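Local coordinates for protein F2 like fibronectin-binding protein (Streptococcus pneumoniae, PDB 5A0N) that is a surface adhesin whose N-terminal thioester domain probably anchors the bacterium covalently to host molecules through an internal thioester bond, at residues K18-G23 / P64-E69; S14-Y19 / I42-H47. All coordinates share one frame; numbering follows the deposited sequence.

Contact 1: K18-G23 / P64-E69; sequences KYYSLG and PSFTDE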
ATOM      1  N   LYS A  18      -0.704 -18.421  -5.268  1.00 10.16           N
ATOM      2  CA  LYS A  18      -1.751 -17.620  -4.641  1.00  9.58           C
ATOM      3  C   LYS A  18      -1.315 -17.068  -3.288  1.00  9.41           C
ATOM      4  O   LYS A  18      -0.571 -17.698  -2.543  1.00 10.35           O
ATOM      5  CB  LYS A  18      -3.055 -18.423  -4.464  1.00 11.28           C
ATOM      6  CG  LYS A  18      -3.612 -19.040  -5.743  1.00 13.87           C
ATOM      7  CD  LYS A  18      -3.888 -17.982  -6.818  1.00 16.47           C
ATOM      8  CE  LYS A  18      -4.515 -18.548  -8.066  1.00 19.65           C
ATOM      9  NZ  LYS A  18      -5.922 -18.802  -7.785  1.00 22.35           N
ATOM     10  N   TYR A  19      -1.799 -15.862  -3.011  1.00  9.11           N
ATOM     11  CA  TYR A  19      -1.412 -15.079  -1.847  1.00  8.81           C
ATOM     12  C   TYR A  19      -2.639 -14.469  -1.189  1.00  8.40           C
ATOM     13  O   TYR A  19      -3.636 -14.173  -1.876  1.00  8.85           O
ATOM     14  CB  TYR A  19      -0.436 -13.955  -2.267  1.00  8.61           C
ATOM     15  CG  TYR A  19       0.846 -14.491  -2.886  1.00  7.93           C
ATOM     16  CD1 TYR A  19       0.898 -14.818  -4.231  1.00  8.21           C
ATOM     17  CD2 TYR A  19       1.987 -14.726  -2.119  1.00  7.95           C
ATOM     18  CE1 TYR A  19       2.014 -15.373  -4.806  1.00  9.18           C
ATOM     19  CE2 TYR A  19       3.144 -15.244  -2.684  1.00  8.64           C
ATOM     20  CZ  TYR A  19       3.142 -15.595  -4.024  1.00  8.83           C
ATOM     21  OH  TYR A  19       4.295 -16.165  -4.507  1.00 11.36           O
ATOM     22  N   TYR A  20      -2.544 -14.254   0.123  1.00  8.18           N
ATOM     23  CA  TYR A  20      -3.574 -13.619   0.929  1.00  8.21           C
ATOM     24  C   TYR A  20      -2.984 -12.336   1.509  1.00  7.38           C
ATOM     25  O   TYR A  20      -1.766 -12.154   1.515  1.00  8.22           O
ATOM     26  CB  TYR A  20      -4.035 -14.509   2.085  1.00  9.08           C
ATOM     27  CG  TYR A  20      -4.435 -15.921   1.733  1.00  9.20           C
ATOM     28  CD1 TYR A  20      -5.059 -16.255   0.527  1.00 10.33           C
ATOM     29  CD2 TYR A  20      -4.214 -16.936   2.633  1.00 10.86           C
ATOM     30  CE1 TYR A  20      -5.488 -17.542   0.270  1.00 10.99           C
ATOM     31  CE2 TYR A  20      -4.611 -18.218   2.392  1.00 12.12           C
ATOM     32  CZ  TYR A  20      -5.259 -18.541   1.207  1.00 12.34           C
ATOM     33  OH  TYR A  20      -5.656 -19.823   0.954  1.00 17.20           O
ATOM     34  N   SER A  21      -3.848 -11.459   2.025  1.00  7.24           N
ATOM     35  CA  SER A  21      -3.368 -10.293   2.753  1.00  7.13           C
ATOM     36  C   SER A  21      -4.034 -10.181   4.120  1.00  6.97           C
ATOM     37  O   SER A  21      -5.225 -10.500   4.314  1.00  7.76           O
ATOM     38  CB  SER A  21      -3.602  -9.013   1.973  1.00  7.97           C
ATOM     39  OG  SER A  21      -3.192  -7.865   2.680  1.00  7.92           O
ATOM     40  N   LEU A  22      -3.257  -9.682   5.079  1.00  6.76           N
ATOM     41  CA  LEU A  22      -3.732  -9.424   6.424  1.00  6.56           C
ATOM     42  C   LEU A  22      -4.619  -8.191   6.490  1.00  6.78           C
ATOM     43  O   LEU A  22      -5.292  -7.959   7.517  1.00  7.15           O
ATOM     44  CB  LEU A  22      -2.562  -9.286   7.395  1.00  6.96           C
ATOM     45  CG  LEU A  22      -1.601 -10.474   7.434  1.00  8.05           C
ATOM     46  CD1 LEU A  22      -0.555 -10.282   8.513  1.00  9.08           C
ATOM     47  CD2 LEU A  22      -2.323 -11.822   7.627  1.00  9.15           C
ATOM     48  N   GLY A  23      -4.659  -7.388   5.428  1.00  6.83           N
ATOM     49  CA  GLY A  23      -5.549  -6.261   5.380  1.00  7.17           C
ATOM     50  C   GLY A  23      -4.970  -4.971   5.866  1.00  7.64           C
ATOM     51  O   GLY A  23      -3.807  -4.909   6.281  1.00  7.64           O
ATOM     52  N   PRO A  64      -8.964  -6.770   1.120  1.00  6.17           N
ATOM     53  CA  PRO A  64      -8.682  -8.147   1.555  1.00  6.56           C
ATOM     54  C   PRO A  64      -8.491  -8.271   3.052  1.00  6.34           C
ATOM     55  O   PRO A  64      -8.157  -7.309   3.742  1.00  6.69           O
ATOM     56  CB  PRO A  64      -7.390  -8.479   0.805  1.00  6.37           C
ATOM     57  CG  PRO A  64      -6.692  -7.139   0.780  1.00  6.34           C
ATOM     58  CD  PRO A  64      -7.781  -6.135   0.526  1.00  6.85           C
ATOM     59  N   SER A  65      -8.683  -9.497   3.542  1.00  6.34           N
ATOM     60  CA  SER A  65      -8.480  -9.756   4.963  1.00  6.54           C
ATOM     61  C   SER A  65      -8.236 -11.251   5.163  1.00  6.78           C
ATOM     62  O   SER A  65      -8.331 -12.046   4.237  1.00  7.57           O
ATOM     63  CB  SER A  65      -9.710  -9.306   5.766  1.00  7.56           C
ATOM     64  OG  SER A  65     -10.888 -10.013   5.371  1.00  8.06           O
ATOM     65  N   PHE A  66      -7.879 -11.579   6.397  1.00  7.00           N
ATOM     66  CA  PHE A  66      -7.497 -12.948   6.763  1.00  7.45           C
ATOM     67  C   PHE A  66      -7.961 -13.240   8.185  1.00  7.20           C
ATOM     68  O   PHE A  66      -7.264 -13.920   8.957  1.00  9.60           O
ATOM     69  CB  PHE A  66      -5.990 -13.131   6.597  1.00  7.89           C
ATOM     70  CG  PHE A  66      -5.515 -14.572   6.620  1.00  8.13           C
ATOM     71  CD1 PHE A  66      -6.033 -15.507   5.743  1.00  9.72           C
ATOM     72  CD2 PHE A  66      -4.529 -14.978   7.494  1.00  9.73           C
ATOM     73  CE1 PHE A  66      -5.591 -16.820   5.737  1.00 10.86           C
ATOM     74  CE2 PHE A  66      -4.062 -16.299   7.492  1.00 10.58           C
ATOM     75  CZ  PHE A  66      -4.610 -17.212   6.610  1.00 11.09           C
ATOM     76  N   THR A  67      -9.140 -12.770   8.541  1.00  7.21           N
ATOM     77  CA  THR A  67      -9.632 -12.979   9.892  1.00  6.44           C
ATOM     78  C   THR A  67      -9.917 -14.469  10.158  1.00  6.56           C
ATOM     79  O   THR A  67     -10.524 -15.129   9.327  1.00  7.55           O
ATOM     80  CB  THR A  67     -10.899 -12.138  10.106  1.00  6.57           C
ATOM     81  OG1 THR A  67     -10.626 -10.763   9.773  1.00  7.31           O
ATOM     82  CG2 THR A  67     -11.392 -12.250  11.532  1.00  7.24           C
ATOM     83  N   ASP A  68      -9.458 -14.964  11.309  1.00  7.26           N
ATOM     84  CA  ASP A  68      -9.642 -16.364  11.665  1.00  7.52           C
ATOM     85  C   ASP A  68      -9.060 -17.280  10.593  1.00  8.55           C
ATOM     86  O   ASP A  68      -9.507 -18.418  10.405  1.00 11.29           O
ATOM     87  CB  ASP A  68     -11.118 -16.715  11.946  1.00  8.10           C
ATOM     88  CG  ASP A  68     -11.687 -15.973  13.128  1.00  7.06           C
ATOM     89  OD1 ASP A  68     -10.894 -15.510  13.989  1.00  7.49           O
ATOM     90  OD2 ASP A  68     -12.949 -15.879  13.226  1.00  7.52           O
ATOM     91  N   GLU A  69      -8.010 -16.809   9.928  1.00  9.29           N
ATOM     92  CA  GLU A  69      -7.359 -17.572   8.848  1.00 11.92           C
ATOM     93  C   GLU A  69      -8.292 -17.951   7.715  1.00 12.21           C
ATOM     94  O   GLU A  69      -8.055 -18.928   6.997  1.00 16.10           O
ATOM     95  CB  GLU A  69      -6.583 -18.764   9.411  1.00 14.94           C
ATOM     96  CG  GLU A  69      -5.599 -18.342  10.483  1.00 15.30           C
ATOM     97  CD  GLU A  69      -4.352 -19.172  10.563  1.00 25.21           C
ATOM     98  OE1 GLU A  69      -3.381 -18.916   9.801  1.00 44.80           O
ATOM     99  OE2 GLU A  69      -4.369 -20.068  11.393  1.00 21.03           O
TER
HETATM  100  O   HOH W   1      -6.571 -12.246   1.841  1.00  8.59           O
HETATM  101  O   HOH W   2      -6.977  -9.990   8.579  1.00  8.61           O

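Contact 2: S14-Y19 / I42-H47; sequences SGNGKY and ITSDTH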
ATOM      1  N   SER A  14       4.574 -18.715  -2.866  1.00 11.32           N
ATOM      2  CA  SER A  14       3.517 -19.721  -2.730  1.00 13.16           C
ATOM      3  C   SER A  14       3.686 -20.819  -3.746  1.00 14.22           C
ATOM      4  O   SER A  14       3.872 -20.516  -4.932  1.00 15.06           O
ATOM      5  CB  SER A  14       2.142 -19.076  -3.009  1.00 17.00           C
ATOM      6  OG  SER A  14       1.144 -19.964  -2.594  1.00 25.66           O
ATOM      7  N   GLY A  15       3.538 -22.070  -3.325  1.00 15.68           N
ATOM      8  CA  GLY A  15       3.615 -23.177  -4.248  1.00 18.12           C
ATOM      9  C   GLY A  15       2.561 -23.169  -5.335  1.00 18.69           C
ATOM     10  O   GLY A  15       2.813 -23.701  -6.404  1.00 24.96           O
ATOM     11  N   ASN A  16       1.403 -22.577  -5.058  1.00 15.72           N
ATOM     12  CA  ASN A  16       0.309 -22.506  -6.027  1.00 15.78           C
ATOM     13  C   ASN A  16       0.169 -21.142  -6.672  1.00 12.03           C
ATOM     14  O   ASN A  16      -0.763 -20.922  -7.425  1.00 14.89           O
ATOM     15  CB  ASN A  16      -1.020 -22.945  -5.390  1.00 16.82           C
ATOM     16  CG  ASN A  16      -1.508 -21.985  -4.318  1.00 18.53           C
ATOM     17  OD1 ASN A  16      -0.838 -21.025  -3.975  1.00 16.61           O
ATOM     18  ND2 ASN A  16      -2.695 -22.260  -3.784  1.00 25.84           N
ATOM     19  N   GLY A  17       1.083 -20.231  -6.378  1.00 11.28           N
ATOM     20  CA  GLY A  17       1.024 -18.892  -6.940  1.00 10.86           C
ATOM     21  C   GLY A  17      -0.039 -17.981  -6.348  1.00  9.92           C
ATOM     22  O   GLY A  17      -0.230 -16.883  -6.863  1.00 10.85           O
ATOM     23  N   LYS A  18      -0.704 -18.421  -5.268  1.00 10.16           N
ATOM     24  CA  LYS A  18      -1.751 -17.620  -4.641  1.00  9.58           C
ATOM     25  C   LYS A  18      -1.315 -17.068  -3.288  1.00  9.41           C
ATOM     26  O   LYS A  18      -0.571 -17.698  -2.543  1.00 10.35           O
ATOM     27  CB  LYS A  18      -3.055 -18.423  -4.464  1.00 11.28           C
ATOM     28  CG  LYS A  18      -3.612 -19.040  -5.743  1.00 13.87           C
ATOM     29  CD  LYS A  18      -3.888 -17.982  -6.818  1.00 16.47           C
ATOM     30  CE  LYS A  18      -4.515 -18.548  -8.066  1.00 19.65           C
ATOM     31  NZ  LYS A  18      -5.922 -18.802  -7.785  1.00 22.35           N
ATOM     32  N   TYR A  19      -1.799 -15.862  -3.011  1.00  9.11           N
ATOM     33  CA  TYR A  19      -1.412 -15.079  -1.847  1.00  8.81           C
ATOM     34  C   TYR A  19      -2.639 -14.469  -1.189  1.00  8.40           C
ATOM     35  O   TYR A  19      -3.636 -14.173  -1.876  1.00  8.85           O
ATOM     36  CB  TYR A  19      -0.436 -13.955  -2.267  1.00  8.61           C
ATOM     37  CG  TYR A  19       0.846 -14.491  -2.886  1.00  7.93           C
ATOM     38  CD1 TYR A  19       0.898 -14.818  -4.231  1.00  8.21           C
ATOM     39  CD2 TYR A  19       1.987 -14.726  -2.119  1.00  7.95           C
ATOM     40  CE1 TYR A  19       2.014 -15.373  -4.806  1.00  9.18           C
ATOM     41  CE2 TYR A  19       3.144 -15.244  -2.684  1.00  8.64           C
ATOM     42  CZ  TYR A  19       3.142 -15.595  -4.024  1.00  8.83           C
ATOM     43  OH  TYR A  19       4.295 -16.165  -4.507  1.00 11.36           O
ATOM     44  N   ILE A  42       0.898 -12.678   2.401  1.00  7.15           N
ATOM     45  CA  ILE A  42       1.373 -13.985   2.843  1.00  7.71           C
ATOM     46  C   ILE A  42       1.092 -15.048   1.778  1.00  7.53           C
ATOM     47  O   ILE A  42       0.143 -14.947   1.017  1.00  8.20           O
ATOM     48  CB  ILE A  42       0.771 -14.363   4.210  1.00  9.34           C
ATOM     49  CG1 ILE A  42      -0.763 -14.516   4.126  1.00 10.38           C
ATOM     50  CG2 ILE A  42       1.172 -13.385   5.301  1.00 10.85           C
ATOM     51  CD1 ILE A  42      -1.363 -15.170   5.373  1.00 10.85           C
ATOM     52  N   THR A  43       1.899 -16.101   1.799  1.00  8.22           N
ATOM     53  CA  THR A  43       1.671 -17.235   0.935  1.00  9.04           C
ATOM     54  C   THR A  43       0.395 -17.962   1.370  1.00  9.24           C
ATOM     55  O   THR A  43       0.079 -18.061   2.566  1.00 11.60           O
ATOM     56  CB  THR A  43       2.836 -18.208   0.960  1.00  9.68           C
ATOM     57  OG1 THR A  43       2.958 -18.709   2.298  1.00 10.31           O
ATOM     58  CG2 THR A  43       4.133 -17.534   0.503  1.00  9.30           C
ATOM     59  N   SER A  44      -0.332 -18.496   0.397  1.00 10.01           N
ATOM     60  CA  SER A  44      -1.596 -19.208   0.697  1.00 11.37           C
ATOM     61  C   SER A  44      -1.348 -20.529   1.381  1.00 12.97           C
ATOM     62  O   SER A  44      -2.243 -21.011   2.067  1.00 16.06           O
ATOM     63  CB  SER A  44      -2.407 -19.455  -0.559  1.00 12.74           C
ATOM     64  OG  SER A  44      -1.709 -20.322  -1.415  1.00 15.02           O
ATOM     65  N   ASP A  45      -0.164 -21.114   1.215  1.00 11.76           N
ATOM     66  CA  ASP A  45       0.102 -22.435   1.737  1.00 13.29           C
ATOM     67  C   ASP A  45       0.735 -22.400   3.130  1.00 11.68           C
ATOM     68  O   ASP A  45       0.196 -22.925   4.113  1.00 15.28           O
ATOM     69  CB  ASP A  45       0.919 -23.281   0.745  1.00 14.32           C
ATOM     70  CG  ASP A  45       2.118 -22.577   0.099  1.00 15.52           C
ATOM     71  OD1 ASP A  45       2.548 -21.492   0.494  1.00 13.08           O
ATOM     72  OD2 ASP A  45       2.653 -23.164  -0.874  1.00 21.60           O
ATOM     73  N   THR A  46       1.883 -21.753   3.242  1.00 10.33           N
ATOM     74  CA  THR A  46       2.620 -21.711   4.474  1.00 11.36           C
ATOM     75  C   THR A  46       2.327 -20.491   5.347  1.00 11.63           C
ATOM     76  O   THR A  46       2.797 -20.419   6.478  1.00 13.88           O
ATOM     77  CB  THR A  46       4.116 -21.759   4.199  1.00 12.76           C
ATOM     78  OG1 THR A  46       4.469 -20.658   3.369  1.00 13.18           O
ATOM     79  CG2 THR A  46       4.530 -23.067   3.533  1.00 13.95           C
ATOM     80  N   HIS A  47       1.643 -19.492   4.802  1.00 10.10           N
ATOM     81  CA  HIS A  47       1.322 -18.256   5.524  1.00 10.67           C
ATOM     82  C   HIS A  47       2.594 -17.502   5.913  1.00 11.39           C
ATOM     83  O   HIS A  47       2.662 -16.844   6.961  1.00 15.68           O
ATOM     84  CB  HIS A  47       0.410 -18.461   6.745  1.00 13.57           C
ATOM     85  CG  HIS A  47      -0.854 -19.197   6.445  1.00 14.37           C
ATOM     86  ND1 HIS A  47      -1.751 -19.541   7.430  1.00 17.72           N
ATOM     87  CD2 HIS A  47      -1.391 -19.624   5.277  1.00 15.45           C
ATOM     88  CE1 HIS A  47      -2.768 -20.174   6.889  1.00 18.78           C
ATOM     89  NE2 HIS A  47      -2.578 -20.242   5.589  1.00 18.17           N
TER

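Contact 1: K18-G23 / P64-E69
Y20 and F66 make the aromatic part of this contact. CD2 of Y20 comes within 3.4 Å of CE1 of F66. The rings meet obliquely, with planes inclined at 31° and centroids 5.3 Å apart. F66 holds its CG anti to its own backbone N (chi1 -166°), which swings the ring out to the tyrosine. Across the ring, at the ortho carbon CD2, F66 is 3.9 Å from the L22 methyl CD2; the phenyl ring thus meets two side chains that flank S21 in sequence. E69 CA sits 3.5 Å above the centre of one face of the same ring, so the chain after F66 folds back over it.

A second apolar touch joins S21 CB and P64 CG at 3.8 Å. The hydroxyl of S21 is engaged within its own segment and beyond. Its OG accepts from G23 N in an ST turn and is also hydrogen-bonded to the carbonyl of T40.

Polar coupling between the backbones runs through two waters. Water 1 accepts from S21 N at 2.8 Å and can donate to S65 O, which competes with other acceptors for its protons. Water 2 donates to L22 O and accepts from F66 N, the latter also at 2.8 Å. G23 CA packs 3.3 Å from P64 O.

Y20-G23 and P64-F66 run at 103° to each other, so the loop crosses the strand and does not line up along it. Strand 19-21 is an outer member of a three-stranded antiparallel sheet, paired with 41-43, whose I42 also packs on F66. H47 meets F66 edge-to-face, while P64 touches Y75 on strand 75-78 of the four-stranded sheet.

Contact 2: S14-Y19 / I42-H47
S44 turns its side chain toward S14-Y19, whose first four residues, S14 to G17, form a type I beta turn. Its OG stands between its own backbone N and carbonyl carbon (chi1 65°), which brings it 2.8 Å from N16 OD1 and 3.1 Å from K18 O. Either could take its single proton; the choice is not settled. S14 OG also reaches the same two oxygens, N16 OD1 at 2.6 Å and K18 O, its proton likewise unsettled. The backbone bond has a settled direction: S44 N donates to K18 O at 3.1 Å.

The N16 amide faces S44 with its oxygen, which also takes K18 N in an Asx turn; that donor lies well above the amide carbonyl plane, 52° out of it. D45 directs its carboxylate at the turn, and G15 N reaches OD2 on the syn side at 2.8 Å, tilted 32° out of the carboxylate plane. Its other oxygen, OD1, accepts from T46 N within I42-H47.

The Y19 ring packs against S14: CB sits 3.8 Å above one face, offset toward the rim, and S14 N donates to Y19 OH at 3.0 Å. Y19 and T43 form an antiparallel non-hydrogen-bonded pair with diverging side chains, yet Y19 CE2 still comes 4.0 Å from T43 CG2.

Chemically, the contact is a polar cluster beside the Y19/T43 bridge. Serine hydroxyls, an amide oxygen and a carboxylate take up donors and acceptors that the irregular backbone leaves beyond the strand pair, and the alternative acceptors for the two hydroxyl protons suggest more than one possible proton arrangement.

Overall arrangement
The two contacts work on the same sheet, in which strands 19-21 and 41-43 are neighbours; their centres are 11 Å apart. Their segments overlap at K18 and Y19, which bear only on contact 2. Both are partly buried, but contact 1 has no fully exposed touching residue, whereas G15, N16 and D45 put contact 2 closer to the surface. Contact 1 lays a loop across strand 19-21 by aromatic and apolar packing with water bridges; contact 2 joins the approach to that strand to the exit from 41-43 by direct hydrogen bonds. A probable hydrogen bond of 2.9 Å between Y20 O and I42 N links them, as does Y20 packing on S44.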